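Transcription regulator PadR N-terminal domain-containing protein (Streptococcus mutans, PDB 3L9F) probably acts as a dimeric, DNA-binding transcriptional regulator of the PadR family, pairing a winged-helix domain with a helical C-terminal part. Local coordinates at residues T88-I93 against K100-I105; E158-L163 against Y186-Y191. All blocks are in the same frame, centred on the assembly; numbering follows the deposited sequence.

From the N terminus the chain first runs through the helices and short strands of the PadR-like part, then strand 87-92 turns back after a few residues into strand 100-105: interaction 1 closes this short loop as the wing hairpin, and strand 100-105 also pairs with strand 50-51. Helix 107-118 and strand 125-127 follow before the long helix 142-172. Interaction 2 closes the second, wider loop, where helix 178-202 folds back antiparallel along that helix. The contacts are in series, neither nested nor crossing, their centres 32 Å apart on opposite sides of the chain's centre. Interaction 1 joins the two strands of the wing, interaction 2 the two long C-terminal helices.

Interaction 1 (T88-I93 against K100-I105); sequences TKEVVI and KNIYAI
With CG of Lys89 anti to the backbone N (chi1 170°) and the rest of the chain extended, its methylenes run beside the Tyr103 ring, which a chi1 of -58° turns toward them by placing CG beside the tyrosine's own backbone N. As a non-hydrogen-bonded pair the two share one face of the beta hairpin 87-92/100-105, the wing of a winged-helix domain in the PadR-like region. Lys89 CG lies 3.7 Å from Tyr103 CE1, approaching the ring obliquely, and the two side chains point the same way. Farther out the lysine passes over the Asn101 amide, whose CG is 3.3 Å from Lys89 CE. Val91 comes in on the same side of that amide, nearer the oxygen, its CG2 3.4 Å from Asn101 OD1.

The backbone evidence for the antiparallel pairing is six hydrogen bonds, exchanged in both directions by Thr88 with Ala104, Glu90 with Ile102 and Val92 with Lys100. The straightest is Val92 N to Lys100 O, with 175° at the hydrogen. On the opposite face Val92 CG2 packs on Ile102 CG1 at 3.7 Å, while the extended Glu90 lies alongside Ile102 and brings OE1 to 3.8 Å from its CB.

Strand 100-105 is central in the sheet: Asn101 and Tyr103 bond through their backbones to Gly52 and Arg50. Tyr103 is buried and also touches Leu78 of helix 74-83, so the ring joins the wing to that helix. Two waters finish the contact. One lies 2.7 Å from Thr88 OG1 and within hydrogen-bonding distance of Ile102 O, though it cannot serve every acceptor around it; the other sits in the plane of the tyrosine ring at its edge, 2.7 Å from Tyr103 OH, and weakly accepts from Lys89 NZ.

Interaction 2 (E158-L163 against Y186-Y191); sequences EKIKRL and YGLAQY
Lys159 lays its aliphatic stem across one face of the Tyr191 ring. Its CB is 3.8 Å from the ring centroid and 19° off the normal, a CH-pi contact displaced toward the rim. Beyond CG the chain is extended, which carries CD to 3.7 Å from Tyr191 CE1. The side chain of Lys159 comes within about 5 Å of that of Asp68, which binds magnesium in a crystal structure of this protein, although this chain holds no metal. Next, Ile160 slides past the base of the same tyrosine in the opposite direction, CG1 reaching Tyr191 CB at 3.4 Å.

The segments belong to helices 142-172 and 178-202, an antiparallel helical hairpin whose local axes approach to 9.8 Å at a crossing angle of -159°; a coiled coil is predicted over residues 146-173, nearly all of it on the first helix. On the far flank of the second, Tyr186 OH bonds to Lys156 and Glu152 of the second subunit.

Leu163 completes the series. With CG anti to the backbone N (chi1 178°), it reaches over Gly187, and CD2 meets Leu188 CD2 at 3.8 Å and Tyr191 CE2 at 4.0 Å.

Interaction 1 (T88-I93 against K100-I105)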
ATOM      1  N   THR A  88     -22.594  17.347   1.057  1.00 15.48           N
ATOM      2  CA  THR A  88     -22.857  18.683   0.535  1.00 16.41           C
ATOM      3  C   THR A  88     -21.597  19.530   0.648  1.00 16.96           C
ATOM      4  O   THR A  88     -20.748  19.285   1.500  1.00 17.20           O
ATOM      5  CB  THR A  88     -24.014  19.396   1.271  1.00 17.99           C
ATOM      6  OG1 THR A  88     -23.674  19.582   2.654  1.00 16.91           O
ATOM      7  CG2 THR A  88     -25.295  18.595   1.162  1.00 19.14           C
ATOM      8  N   LYS A  89     -21.482  20.518  -0.226  1.00 12.73           N
ATOM      9  CA  LYS A  89     -20.366  21.450  -0.185  1.00 12.37           C
ATOM     10  C   LYS A  89     -20.880  22.871  -0.045  1.00 16.58           C
ATOM     11  O   LYS A  89     -21.771  23.296  -0.780  1.00 15.96           O
ATOM     12  CB  LYS A  89     -19.526  21.343  -1.454  1.00 12.77           C
ATOM     13  CG  LYS A  89     -18.482  22.446  -1.608  1.00 16.60           C
ATOM     14  CD  LYS A  89     -17.759  22.296  -2.940  1.00 24.21           C
ATOM     15  CE  LYS A  89     -16.617  23.293  -3.076  1.00 23.00           C
ATOM     16  NZ  LYS A  89     -15.870  23.124  -4.363  1.00 28.38           N
ATOM     17  N   GLU A  90     -20.311  23.589   0.913  1.00 11.86           N
ATOM     18  CA  GLU A  90     -20.658  24.963   1.181  1.00 15.49           C
ATOM     19  C   GLU A  90     -19.414  25.789   0.920  1.00 13.78           C
ATOM     20  O   GLU A  90     -18.338  25.435   1.376  1.00 16.00           O
ATOM     21  CB  GLU A  90     -21.065  25.096   2.651  1.00 17.56           C
ATOM     22  CG  GLU A  90     -21.116  26.506   3.160  1.00 25.12           C
ATOM     23  CD  GLU A  90     -21.435  26.595   4.643  1.00 24.10           C
ATOM     24  OE1 GLU A  90     -21.310  25.587   5.379  1.00 20.93           O
ATOM     25  OE2 GLU A  90     -21.789  27.702   5.079  1.00 29.86           O
ATOM     26  N   VAL A  91     -19.550  26.891   0.193  1.00 13.38           N
ATOM     27  CA  VAL A  91     -18.399  27.763  -0.035  1.00 10.78           C
ATOM     28  C   VAL A  91     -18.522  28.990   0.866  1.00 19.02           C
ATOM     29  O   VAL A  91     -19.465  29.770   0.733  1.00 18.44           O
ATOM     30  CB  VAL A  91     -18.311  28.212  -1.497  1.00 13.88           C
ATOM     31  CG1 VAL A  91     -17.205  29.244  -1.665  1.00 15.25           C
ATOM     32  CG2 VAL A  91     -18.070  27.023  -2.402  1.00 15.83           C
ATOM     33  N   VAL A  92     -17.581  29.147   1.791  1.00 14.09           N
ATOM     34  CA  VAL A  92     -17.638  30.244   2.749  1.00 16.53           C
ATOM     35  C   VAL A  92     -16.728  31.363   2.273  1.00 16.21           C
ATOM     36  O   VAL A  92     -15.523  31.163   2.084  1.00 13.51           O
ATOM     37  CB  VAL A  92     -17.226  29.791   4.176  1.00 12.02           C
ATOM     38  CG1 VAL A  92     -17.211  30.976   5.137  1.00 13.13           C
ATOM     39  CG2 VAL A  92     -18.172  28.707   4.692  1.00 14.06           C
ATOM     40  N   ILE A  93     -17.311  32.537   2.063  1.00 12.99           N
ATOM     41  CA  ILE A  93     -16.561  33.665   1.546  1.00 11.60           C
ATOM     42  C   ILE A  93     -16.240  34.622   2.672  1.00 13.40           C
ATOM     43  O   ILE A  93     -17.108  34.946   3.476  1.00 15.61           O
ATOM     44  CB  ILE A  93     -17.370  34.413   0.484  1.00 13.43           C
ATOM     45  CG1 ILE A  93     -17.693  33.482  -0.687  1.00 12.55           C
ATOM     46  CG2 ILE A  93     -16.619  35.662   0.022  1.00 16.16           C
ATOM     47  CD1 ILE A  93     -18.735  34.053  -1.621  1.00 18.96           C
ATOM     48  N   LYS A 100     -13.246  29.170   1.472  1.00 12.26           N
ATOM     49  CA  LYS A 100     -13.080  27.955   2.267  1.00 15.92           C
ATOM     50  C   LYS A 100     -14.252  27.032   1.941  1.00 17.11           C
ATOM     51  O   LYS A 100     -15.399  27.468   1.964  1.00 16.87           O
ATOM     52  CB  LYS A 100     -13.106  28.343   3.753  1.00 14.72           C
ATOM     53  CG  LYS A 100     -12.918  27.203   4.729  1.00 21.59           C
ATOM     54  CD  LYS A 100     -12.779  27.733   6.155  1.00 20.71           C
ATOM     55  CE  LYS A 100     -13.895  28.702   6.502  1.00 26.88           C
ATOM     56  NZ  LYS A 100     -13.712  29.298   7.850  1.00 31.82           N
ATOM     57  N   ASN A 101     -13.982  25.770   1.630  1.00 12.66           N
ATOM     58  CA  ASN A 101     -15.069  24.829   1.365  1.00 15.09           C
ATOM     59  C   ASN A 101     -15.385  23.969   2.575  1.00 11.16           C
ATOM     60  O   ASN A 101     -14.502  23.333   3.133  1.00 12.62           O
ATOM     61  CB  ASN A 101     -14.730  23.950   0.171  1.00 15.15           C
ATOM     62  CG  ASN A 101     -14.449  24.765  -1.067  1.00 23.38           C
ATOM     63  OD1 ASN A 101     -15.065  25.808  -1.280  1.00 21.30           O
ATOM     64  ND2 ASN A 101     -13.506  24.306  -1.881  1.00 26.07           N
ATOM     65  N   ILE A 102     -16.641  23.975   2.995  1.00 10.07           N
ATOM     66  CA  ILE A 102     -17.056  23.153   4.119  1.00 10.02           C
ATOM     67  C   ILE A 102     -17.909  21.990   3.611  1.00 13.42           C
ATOM     68  O   ILE A 102     -18.890  22.201   2.899  1.00 13.62           O
ATOM     69  CB  ILE A 102     -17.872  23.975   5.145  1.00 11.21           C
ATOM     70  CG1 ILE A 102     -17.115  25.234   5.569  1.00 15.64           C
ATOM     71  CG2 ILE A 102     -18.265  23.111   6.346  1.00 14.18           C
ATOM     72  CD1 ILE A 102     -15.737  24.980   6.087  1.00 17.81           C
ATOM     73  N   TYR A 103     -17.538  20.766   3.983  1.00 11.59           N
ATOM     74  CA  TYR A 103     -18.254  19.569   3.526  1.00 10.83           C
ATOM     75  C   TYR A 103     -19.025  18.902   4.650  1.00 13.55           C
ATOM     76  O   TYR A 103     -18.538  18.827   5.781  1.00 12.68           O
ATOM     77  CB  TYR A 103     -17.265  18.570   2.917  1.00 11.01           C
ATOM     78  CG  TYR A 103     -16.488  19.153   1.768  1.00 11.89           C
ATOM     79  CD1 TYR A 103     -16.982  19.081   0.472  1.00 14.50           C
ATOM     80  CD2 TYR A 103     -15.274  19.793   1.974  1.00 12.64           C
ATOM     81  CE1 TYR A 103     -16.288  19.617  -0.590  1.00 13.84           C
ATOM     82  CE2 TYR A 103     -14.565  20.333   0.911  1.00 13.24           C
ATOM     83  CZ  TYR A 103     -15.082  20.240  -0.375  1.00 15.86           C
ATOM     84  OH  TYR A 103     -14.393  20.773  -1.446  1.00 11.54           O
ATOM     85  N   ALA A 104     -20.220  18.407   4.332  1.00  9.58           N
ATOM     86  CA  ALA A 104     -21.050  17.749   5.323  1.00 10.35           C
ATOM     87  C   ALA A 104     -21.639  16.473   4.740  1.00 15.76           C
ATOM     88  O   ALA A 104     -22.109  16.463   3.608  1.00 15.59           O
ATOM     89  CB  ALA A 104     -22.169  18.681   5.791  1.00 13.08           C
ATOM     90  N   ILE A 105     -21.619  15.396   5.510  1.00 13.47           N
ATOM     91  CA  ILE A 105     -22.239  14.160   5.047  1.00 11.97           C
ATOM     92  C   ILE A 105     -23.761  14.339   4.969  1.00 14.40           C
ATOM     93  O   ILE A 105     -24.345  15.132   5.723  1.00 15.37           O
ATOM     94  CB  ILE A 105     -21.879  12.984   5.979  1.00 17.85           C
ATOM     95  CG1 ILE A 105     -22.067  11.641   5.262  1.00 13.46           C
ATOM     96  CG2 ILE A 105     -22.676  13.054   7.288  1.00 13.84           C
ATOM     97  CD1 ILE A 105     -21.439  10.466   6.001  1.00 15.08           C
TER
HETATM   98  O   HOH W   1     -21.822  21.444   3.348  1.00 14.75           O
HETATM   99  O   HOH W   2     -15.109  19.964  -3.948  1.00 21.28           O

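Interaction 2 (E158-L163 against Y186-Y191)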
ATOM      1  N   GLU A 158       9.929   9.444  10.596  1.00 16.70           N
ATOM      2  CA  GLU A 158       8.941  10.504  10.444  1.00 20.83           C
ATOM      3  C   GLU A 158       7.526   9.978  10.687  1.00 22.36           C
ATOM      4  O   GLU A 158       6.715  10.630  11.348  1.00 18.92           O
ATOM      5  CB  GLU A 158       9.021  11.111   9.046  1.00 26.87           C
ATOM      6  CG  GLU A 158       8.797  12.623   9.004  1.00 38.99           C
ATOM      7  CD  GLU A 158       7.500  13.064   9.671  1.00 48.68           C
ATOM      8  OE1 GLU A 158       7.521  13.363  10.888  1.00 48.43           O
ATOM      9  OE2 GLU A 158       6.462  13.125   8.975  1.00 52.35           O
ATOM     10  N   LYS A 159       7.227   8.800  10.148  1.00 15.11           N
ATOM     11  CA  LYS A 159       5.886   8.226  10.325  1.00 14.92           C
ATOM     12  C   LYS A 159       5.629   7.785  11.763  1.00 12.72           C
ATOM     13  O   LYS A 159       4.532   7.966  12.287  1.00 13.48           O
ATOM     14  CB  LYS A 159       5.649   7.064   9.356  1.00 18.33           C
ATOM     15  CG  LYS A 159       5.605   7.511   7.902  1.00 22.42           C
ATOM     16  CD  LYS A 159       5.558   6.318   6.952  1.00 25.65           C
ATOM     17  CE  LYS A 159       5.555   6.774   5.503  1.00 22.14           C
ATOM     18  NZ  LYS A 159       5.442   5.612   4.582  1.00 39.23           N
ATOM     19  N   ILE A 160       6.637   7.201  12.393  1.00 10.90           N
ATOM     20  CA  ILE A 160       6.535   6.816  13.801  1.00 14.82           C
ATOM     21  C   ILE A 160       6.286   8.027  14.702  1.00 13.05           C
ATOM     22  O   ILE A 160       5.412   8.005  15.587  1.00 13.82           O
ATOM     23  CB  ILE A 160       7.815   6.107  14.267  1.00 13.46           C
ATOM     24  CG1 ILE A 160       7.924   4.726  13.598  1.00 15.70           C
ATOM     25  CG2 ILE A 160       7.827   5.997  15.781  1.00 11.27           C
ATOM     26  CD1 ILE A 160       9.261   4.023  13.799  1.00 16.42           C
ATOM     27  N   LYS A 161       7.067   9.072  14.477  1.00 13.21           N
ATOM     28  CA  LYS A 161       6.941  10.326  15.226  1.00 16.67           C
ATOM     29  C   LYS A 161       5.530  10.900  15.106  1.00 18.91           C
ATOM     30  O   LYS A 161       4.895  11.254  16.107  1.00 17.45           O
ATOM     31  CB  LYS A 161       7.977  11.340  14.723  1.00 17.42           C
ATOM     32  CG  LYS A 161       7.879  12.719  15.366  1.00 23.30           C
ATOM     33  CD  LYS A 161       8.946  13.665  14.813  1.00 29.14           C
ATOM     34  CE  LYS A 161       8.888  15.037  15.477  1.00 39.05           C
ATOM     35  NZ  LYS A 161       7.635  15.771  15.148  1.00 45.10           N
ATOM     36  N   ARG A 162       5.039  10.973  13.875  1.00 13.69           N
ATOM     37  CA  ARG A 162       3.715  11.508  13.597  1.00 17.50           C
ATOM     38  C   ARG A 162       2.602  10.659  14.211  1.00 16.91           C
ATOM     39  O   ARG A 162       1.670  11.186  14.833  1.00 16.72           O
ATOM     40  CB  ARG A 162       3.520  11.649  12.083  1.00 22.04           C
ATOM     41  CG  ARG A 162       2.238  12.359  11.679  1.00 28.14           C
ATOM     42  CD  ARG A 162       2.473  13.249  10.469  1.00 24.94           C
ATOM     43  NE  ARG A 162       3.268  12.558   9.459  1.00 40.26           N
ATOM     44  CZ  ARG A 162       2.766  11.706   8.571  1.00 36.79           C
ATOM     45  NH1 ARG A 162       1.464  11.448   8.570  1.00 29.01           N
ATOM     46  NH2 ARG A 162       3.563  11.108   7.689  1.00 33.66           N
ATOM     47  N   LEU A 163       2.695   9.342  14.046  1.00 13.50           N
ATOM     48  CA  LEU A 163       1.677   8.460  14.593  1.00 14.99           C
ATOM     49  C   LEU A 163       1.728   8.481  16.118  1.00 16.63           C
ATOM     50  O   LEU A 163       0.691   8.503  16.785  1.00 15.83           O
ATOM     51  CB  LEU A 163       1.852   7.043  14.051  1.00 12.86           C
ATOM     52  CG  LEU A 163       0.886   6.004  14.580  1.00 10.95           C
ATOM     53  CD1 LEU A 163      -0.560   6.459  14.405  1.00 12.53           C
ATOM     54  CD2 LEU A 163       1.140   4.682  13.854  1.00 15.23           C
ATOM     55  N   TYR A 186      -0.795  -1.508  15.917  1.00 12.30           N
ATOM     56  CA  TYR A 186      -0.484  -2.230  14.686  1.00 14.41           C
ATOM     57  C   TYR A 186       0.434  -1.392  13.806  1.00 13.18           C
ATOM     58  O   TYR A 186       1.476  -1.874  13.351  1.00 13.55           O
ATOM     59  CB  TYR A 186      -1.804  -2.521  13.979  1.00 11.12           C
ATOM     60  CG  TYR A 186      -1.803  -3.288  12.662  1.00 13.79           C
ATOM     61  CD1 TYR A 186      -1.199  -2.774  11.521  1.00 13.56           C
ATOM     62  CD2 TYR A 186      -2.519  -4.479  12.544  1.00 14.20           C
ATOM     63  CE1 TYR A 186      -1.259  -3.456  10.310  1.00 17.48           C
ATOM     64  CE2 TYR A 186      -2.589  -5.166  11.345  1.00 13.04           C
ATOM     65  CZ  TYR A 186      -1.960  -4.647  10.230  1.00 16.89           C
ATOM     66  OH  TYR A 186      -2.046  -5.325   9.034  1.00 18.76           O
ATOM     67  N   GLY A 187       0.057  -0.134  13.574  1.00  9.95           N
ATOM     68  CA  GLY A 187       0.857   0.759  12.752  1.00 11.56           C
ATOM     69  C   GLY A 187       2.268   0.959  13.279  1.00 12.77           C
ATOM     70  O   GLY A 187       3.242   0.906  12.524  1.00 13.52           O
ATOM     71  N   LEU A 188       2.398   1.183  14.583  1.00 11.75           N
ATOM     72  CA  LEU A 188       3.721   1.398  15.163  1.00 14.52           C
ATOM     73  C   LEU A 188       4.609   0.156  15.021  1.00 16.84           C
ATOM     74  O   LEU A 188       5.792   0.247  14.663  1.00 13.91           O
ATOM     75  CB  LEU A 188       3.609   1.805  16.632  1.00 12.06           C
ATOM     76  CG  LEU A 188       3.056   3.218  16.861  1.00 12.65           C
ATOM     77  CD1 LEU A 188       2.776   3.464  18.342  1.00 12.48           C
ATOM     78  CD2 LEU A 188       4.022   4.265  16.298  1.00 14.80           C
ATOM     79  N   ALA A 189       4.027  -1.001  15.307  1.00 15.74           N
ATOM     80  CA  ALA A 189       4.741  -2.264  15.192  1.00 18.11           C
ATOM     81  C   ALA A 189       5.248  -2.459  13.762  1.00 18.32           C
ATOM     82  O   ALA A 189       6.378  -2.888  13.540  1.00 19.74           O
ATOM     83  CB  ALA A 189       3.831  -3.418  15.611  1.00 18.62           C
ATOM     84  N   GLN A 190       4.403  -2.127  12.793  1.00 16.94           N
ATOM     85  CA  GLN A 190       4.773  -2.227  11.391  1.00 16.85           C
ATOM     86  C   GLN A 190       5.988  -1.356  11.104  1.00 18.96           C
ATOM     87  O   GLN A 190       6.993  -1.810  10.545  1.00 16.09           O
ATOM     88  CB  GLN A 190       3.592  -1.767  10.539  1.00 18.81           C
ATOM     89  CG  GLN A 190       3.652  -2.186   9.104  1.00 27.85           C
ATOM     90  CD  GLN A 190       2.268  -2.255   8.508  1.00 32.13           C
ATOM     91  OE1 GLN A 190       1.468  -1.329   8.662  1.00 32.68           O
ATOM     92  NE2 GLN A 190       1.966  -3.361   7.845  1.00 28.16           N
ATOM     93  N   TYR A 191       5.899  -0.092  11.500  1.00 14.04           N
ATOM     94  CA  TYR A 191       6.977   0.854  11.234  1.00 13.55           C
ATOM     95  C   TYR A 191       8.258   0.462  11.949  1.00 13.91           C
ATOM     96  O   TYR A 191       9.343   0.486  11.368  1.00 14.03           O
ATOM     97  CB  TYR A 191       6.570   2.250  11.696  1.00 13.91           C
ATOM     98  CG  TYR A 191       5.482   2.881  10.868  1.00 14.33           C
ATOM     99  CD1 TYR A 191       5.410   2.656   9.507  1.00 18.35           C
ATOM    100  CD2 TYR A 191       4.545   3.728  11.450  1.00 17.15           C
ATOM    101  CE1 TYR A 191       4.426   3.243   8.742  1.00 27.59           C
ATOM    102  CE2 TYR A 191       3.557   4.321  10.694  1.00 19.05           C
ATOM    103  CZ  TYR A 191       3.502   4.070   9.339  1.00 24.40           C
ATOM    104  OH  TYR A 191       2.523   4.649   8.572  1.00 24.59           O
TER